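Oxidoreductase, 2OG-Fe oxygenase family protein, putative, expressed (Oryza sativa subsp. japonica, PDB 5XOI) probably acts as an Fe(II)- and 2-oxoglutarate-dependent dioxygenase of the AlkB family, this chain being its 2OG-Fe(II) oxygenase domain. Local coordinates at residues Gly137-Lys142 against Ile197-Ser202; Tyr8-Met13 against Tyr168-Asp173. All coordinates share one frame; numbering follows the deposited sequence.

Contact 1: Gly137-Lys142 against Ile197-Ser202; sequences GLHQDK and IFHGVS. With MN (manganese (II) ion), chain C.
His139 and His199 face each other as an antiparallel hydrogen-bonded pair, and both imidazoles leave the same side of the sheet to bind one manganese ion. Their backbones exchange two bonds, His139 N to His199 O at 3.0 Å and His199 N to His139 O at 2.9 Å. Each ring takes the first-torsion position between backbone N and carbonyl carbon (chi1 65° and 58°), which swings NE2 over to the metal. The rings lie oblique to each other. Each ND1 is held by a carbonyl two residues earlier. His139 ND1 meets Gly137 O almost straight, at 2.9 Å and in the ring plane. His199 ND1 bonds Ile197 O from above that carbonyl's plane. These bonds fix the ring rotations and leave NE2 to the metal. Asp141 OD1 is the third protein ligand, 2.2 Å from manganese, its carboxylate nearly perpendicular to the His199 ring. One ligand water also bonds Asp141 OD2.

On the face of the sheet away from the manganese, the Gln140 side chain lies flat on the Phe198 ring. Gln140 CG sits over the centre of the Phe198 ring, 3.5 Å from it, a CH-pi contact, and amide and ring planes are 5° apart. Gln140 NE2 bonds Leu196 O. An alanine in place of Phe198 would probably leave the Gln140 chain without its flat support and open a gap where the ring lay between Gln140 and the loop at Asn172. The three ligands form the HxD...H facial triad of 2OG-Fe(II) oxygenases, with manganese probably standing in for iron.

Contact 2: Tyr8-Met13 against Tyr168-Asp173; sequences YLRPGM and YGDVND
This is a side-chain contact between the end of strand 6-10 with its following turn and the end of strand 163-169 with the loop beyond it. The two strands belong to different sheets, the seven-stranded and the four-stranded. The backbones stay far apart, and Tyr168 fills much of the space between them. Met13 reaches its ring with the chain fully extended, CG anti to the backbone N (chi1 -173°). The methyl CE lies over one face, displaced toward the rim, 3.7 Å from Tyr168 CG. Met13 SD sits obliquely, 4.4 Å from the Tyr168 ring centroid, so this is a Met-aromatic contact with a CH-pi component. Leu9 crosses the tyrosine at about a right angle, and its CD1 packs 3.8 Å from Tyr168 OH. A water in the ring plane, 2.7 Å from Tyr168 OH, bridges that hydroxyl to Leu9 O, to which it donates.

Residues Arg10 to Met13 form a type II beta turn, closed by Met13 N bonding Arg10 O. Gly12 takes the positive phi of its third position. The turn links strands 6-10 and 13-16 as a hairpin at the edge of the larger sheet of this double-stranded beta-helix (jelly-roll) fold.

Arg10 runs past the tyrosine in the opposite direction, CD near the ring, and bends at chi3 (-75°) to present its guanidinium to Asp170. Arg10 NH1 and NH2 both bond the single atom Asp170 OD1, end-on, at 3.0 and 3.1 Å, a salt bridge. That oxygen lies in the guanidinium plane. It receives NH2 on its syn lone pair, while NH1 comes from above the carboxylate plane. Arg10 NE bonds Ser194 OG, which steadies the guanidinium from a second side chain.

In the fold
From the N terminus, the chain first passes residues 8-13, then 137-142, then 168-173 and finally 197-202. The two contacts therefore cross: contact 2 closes a loop of 154 residues, and contact 1 one of 54 that starts inside it and ends beyond it. Contact 1 joins neighbouring strands 134-139 and 198-205 of the four-stranded sheet. Contact 2 ties the end of strand 163-169, in that same sheet, to the edge hairpin of the seven-stranded sheet. Their centres are 10 Å apart and they touch directly. Phe198 N probably bonds Gly169 O at 2.8 Å, and Ile197 CG2 packs 3.5 Å from Arg10 CZ.

Contact 1: Gly137-Lys142 against Ile197-Ser202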
# COMPACT_ATOMS: atom_id res chain seq x y z
N GLY A 137 -2.09 -3.99 12.75
CA GLY A 137 -1.05 -4.76 13.41
C GLY A 137 -0.10 -5.46 12.44
O GLY A 137 -0.34 -5.57 11.24
N LEU A 138 1.03 -5.93 12.98
CA LEU A 138 2.02 -6.63 12.15
C LEU A 138 1.42 -7.85 11.46
O LEU A 138 0.74 -8.66 12.09
CB LEU A 138 3.22 -7.05 13.00
CG LEU A 138 4.06 -5.91 13.58
CD1 LEU A 138 5.21 -6.49 14.38
CD2 LEU A 138 4.59 -5.03 12.44
N HIS A 139 1.71 -8.00 10.17
CA HIS A 139 1.24 -9.12 9.38
C HIS A 139 2.11 -9.25 8.14
O HIS A 139 2.80 -8.31 7.74
CB HIS A 139 -0.22 -8.92 8.94
CG HIS A 139 -0.36 -7.77 8.01
ND1 HIS A 139 -0.42 -6.46 8.45
CD2 HIS A 139 -0.37 -7.72 6.66
CE1 HIS A 139 -0.50 -5.66 7.41
NE2 HIS A 139 -0.47 -6.39 6.31
N GLN A 140 2.05 -10.42 7.53
CA GLN A 140 2.63 -10.67 6.22
C GLN A 140 1.55 -10.60 5.14
O GLN A 140 0.40 -10.99 5.37
CB GLN A 140 3.27 -12.06 6.18
CG GLN A 140 4.51 -12.21 7.06
CD GLN A 140 5.05 -13.62 7.02
OE1 GLN A 140 4.34 -14.58 7.35
NE2 GLN A 140 6.31 -13.76 6.59
N ASP A 141 1.92 -10.11 3.96
CA ASP A 141 1.04 -10.19 2.79
C ASP A 141 1.25 -11.58 2.20
O ASP A 141 2.07 -11.79 1.31
CB ASP A 141 1.36 -9.10 1.77
CG ASP A 141 0.87 -7.72 2.21
OD1 ASP A 141 0.26 -7.58 3.30
OD2 ASP A 141 1.08 -6.77 1.43
N LYS A 142 0.50 -12.55 2.72
CA LYS A 142 0.77 -13.95 2.41
C LYS A 142 -0.40 -14.63 1.71
O LYS A 142 -0.42 -15.86 1.62
CB LYS A 142 1.12 -14.70 3.69
CG LYS A 142 -0.01 -14.67 4.71
CD LYS A 142 0.41 -15.29 6.04
CE LYS A 142 -0.77 -15.39 7.00
NZ LYS A 142 -0.51 -16.42 8.05
N ILE A 197 8.03 -9.49 4.43
CA ILE A 197 8.26 -8.80 5.69
C ILE A 197 6.96 -8.72 6.47
O ILE A 197 5.86 -8.58 5.91
CB ILE A 197 8.85 -7.39 5.48
CG1 ILE A 197 7.98 -6.57 4.52
CG2 ILE A 197 10.30 -7.49 5.02
CD1 ILE A 197 8.33 -5.07 4.49
N PHE A 198 7.07 -8.85 7.79
CA PHE A 198 5.99 -8.44 8.67
C PHE A 198 5.92 -6.91 8.69
O PHE A 198 6.95 -6.24 8.73
CB PHE A 198 6.21 -8.98 10.08
CG PHE A 198 5.85 -10.44 10.25
CD1 PHE A 198 6.77 -11.43 9.92
CD2 PHE A 198 4.62 -10.81 10.75
CE1 PHE A 198 6.46 -12.77 10.08
CE2 PHE A 198 4.29 -12.17 10.92
CZ PHE A 198 5.20 -13.14 10.58
N HIS A 199 4.72 -6.36 8.67
CA HIS A 199 4.62 -4.90 8.57
C HIS A 199 3.26 -4.45 9.08
O HIS A 199 2.33 -5.25 9.24
CB HIS A 199 4.84 -4.42 7.12
CG HIS A 199 3.88 -5.02 6.15
ND1 HIS A 199 4.05 -6.28 5.62
CD2 HIS A 199 2.70 -4.56 5.66
CE1 HIS A 199 3.03 -6.57 4.83
NE2 HIS A 199 2.20 -5.54 4.85
N GLY A 200 3.17 -3.16 9.37
CA GLY A 200 1.91 -2.63 9.86
C GLY A 200 2.02 -1.14 10.11
O GLY A 200 3.04 -0.51 9.82
N VAL A 201 0.95 -0.58 10.67
CA VAL A 201 0.86 0.85 10.91
C VAL A 201 0.63 1.03 12.40
O VAL A 201 -0.41 0.63 12.93
CB VAL A 201 -0.26 1.52 10.08
CG1 VAL A 201 -0.44 2.97 10.52
CG2 VAL A 201 0.08 1.49 8.59
N SER A 202 1.63 1.59 13.10
CA SER A 202 1.51 1.73 14.55
C SER A 202 0.80 2.99 14.98
O SER A 202 0.28 3.06 16.11
CB SER A 202 2.90 1.68 15.18
OG SER A 202 3.73 2.69 14.62
MN MN C . 0.06 -5.63 4.29
O HOH W 1 4.70 -9.27 3.47
O HOH W 2 0.52 -4.51 2.30

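Contact 2: Tyr8-Met13 against Tyr168-Asp173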
# COMPACT_ATOMS: atom_id res chain seq x y z
N TYR A 8 16.93 3.27 0.27
CA TYR A 8 17.06 1.82 0.33
C TYR A 8 16.86 1.38 1.77
O TYR A 8 17.64 1.76 2.65
CB TYR A 8 18.44 1.42 -0.19
CG TYR A 8 18.75 -0.04 -0.19
CD1 TYR A 8 19.36 -0.64 0.91
CD2 TYR A 8 18.46 -0.83 -1.28
CE1 TYR A 8 19.66 -1.99 0.90
CE2 TYR A 8 18.76 -2.17 -1.30
CZ TYR A 8 19.37 -2.75 -0.20
OH TYR A 8 19.68 -4.09 -0.22
N LEU A 9 15.81 0.60 2.03
CA LEU A 9 15.53 0.19 3.40
C LEU A 9 16.09 -1.18 3.73
O LEU A 9 16.46 -1.42 4.88
CB LEU A 9 14.02 0.19 3.65
CG LEU A 9 13.28 1.52 3.49
CD1 LEU A 9 11.89 1.39 4.09
CD2 LEU A 9 14.05 2.66 4.14
N ARG A 10 16.14 -2.07 2.76
CA ARG A 10 16.68 -3.42 2.88
C ARG A 10 16.55 -4.05 1.50
O ARG A 10 15.90 -3.47 0.61
CB ARG A 10 15.94 -4.23 3.95
CG ARG A 10 14.47 -4.01 4.07
CD ARG A 10 13.95 -4.90 5.19
NE ARG A 10 13.88 -6.29 4.74
CZ ARG A 10 13.75 -7.34 5.56
NH1 ARG A 10 13.67 -7.15 6.87
NH2 ARG A 10 13.70 -8.56 5.05
N PRO A 11 17.15 -5.22 1.27
CA PRO A 11 17.12 -5.79 -0.09
C PRO A 11 15.69 -5.92 -0.63
O PRO A 11 14.81 -6.53 -0.01
CB PRO A 11 17.83 -7.13 0.08
CG PRO A 11 18.80 -6.88 1.18
CD PRO A 11 18.09 -5.97 2.14
N GLY A 12 15.46 -5.30 -1.78
CA GLY A 12 14.15 -5.32 -2.41
C GLY A 12 13.12 -4.42 -1.77
O GLY A 12 11.93 -4.60 -2.02
N MET A 13 13.54 -3.45 -0.95
CA MET A 13 12.61 -2.54 -0.28
C MET A 13 13.08 -1.11 -0.48
O MET A 13 14.10 -0.70 0.07
CB MET A 13 12.49 -2.87 1.21
CG MET A 13 11.42 -2.08 1.92
SD MET A 13 11.21 -2.70 3.59
CE MET A 13 9.74 -1.80 4.10
N TYR A 168 8.23 -2.44 10.15
CA TYR A 168 8.57 -3.57 9.29
C TYR A 168 9.71 -4.38 9.90
O TYR A 168 10.59 -3.84 10.58
CB TYR A 168 8.95 -3.12 7.87
CG TYR A 168 10.10 -2.14 7.80
CD1 TYR A 168 9.91 -0.78 8.01
CD2 TYR A 168 11.39 -2.59 7.48
CE1 TYR A 168 10.97 0.12 7.93
CE2 TYR A 168 12.46 -1.70 7.39
CZ TYR A 168 12.25 -0.35 7.62
OH TYR A 168 13.32 0.52 7.54
N GLY A 169 9.68 -5.69 9.65
CA GLY A 169 10.70 -6.56 10.19
C GLY A 169 10.48 -7.98 9.73
O GLY A 169 9.60 -8.26 8.92
N ASP A 170 11.28 -8.88 10.28
CA ASP A 170 11.23 -10.27 9.83
C ASP A 170 10.30 -11.14 10.67
O ASP A 170 10.06 -12.29 10.28
CB ASP A 170 12.63 -10.88 9.87
CG ASP A 170 13.59 -10.20 8.93
OD1 ASP A 170 13.22 -9.98 7.76
OD2 ASP A 170 14.70 -9.87 9.36
N VAL A 171 9.79 -10.63 11.79
CA VAL A 171 9.02 -11.45 12.73
C VAL A 171 7.84 -10.65 13.27
O VAL A 171 7.78 -9.42 13.16
CB VAL A 171 9.88 -11.98 13.91
CG1 VAL A 171 10.94 -12.94 13.43
CG2 VAL A 171 10.46 -10.82 14.72
N ASN A 172 6.92 -11.37 13.90
CA ASN A 172 5.73 -10.77 14.51
C ASN A 172 6.03 -10.34 15.95
O ASN A 172 5.52 -10.88 16.93
CB ASN A 172 4.58 -11.77 14.45
CG ASN A 172 3.31 -11.24 15.07
OD1 ASN A 172 3.04 -10.04 15.05
ND2 ASN A 172 2.52 -12.15 15.63
N ASP A 173 6.89 -9.32 16.06
CA ASP A 173 7.30 -8.79 17.36
C ASP A 173 7.83 -7.38 17.14
O ASP A 173 8.90 -7.21 16.53
CB ASP A 173 8.37 -9.69 17.99
CG ASP A 173 8.70 -9.28 19.44
OD1 ASP A 173 8.40 -8.13 19.83
OD2 ASP A 173 9.27 -10.13 20.19
O HOH W 3 15.83 -0.55 7.22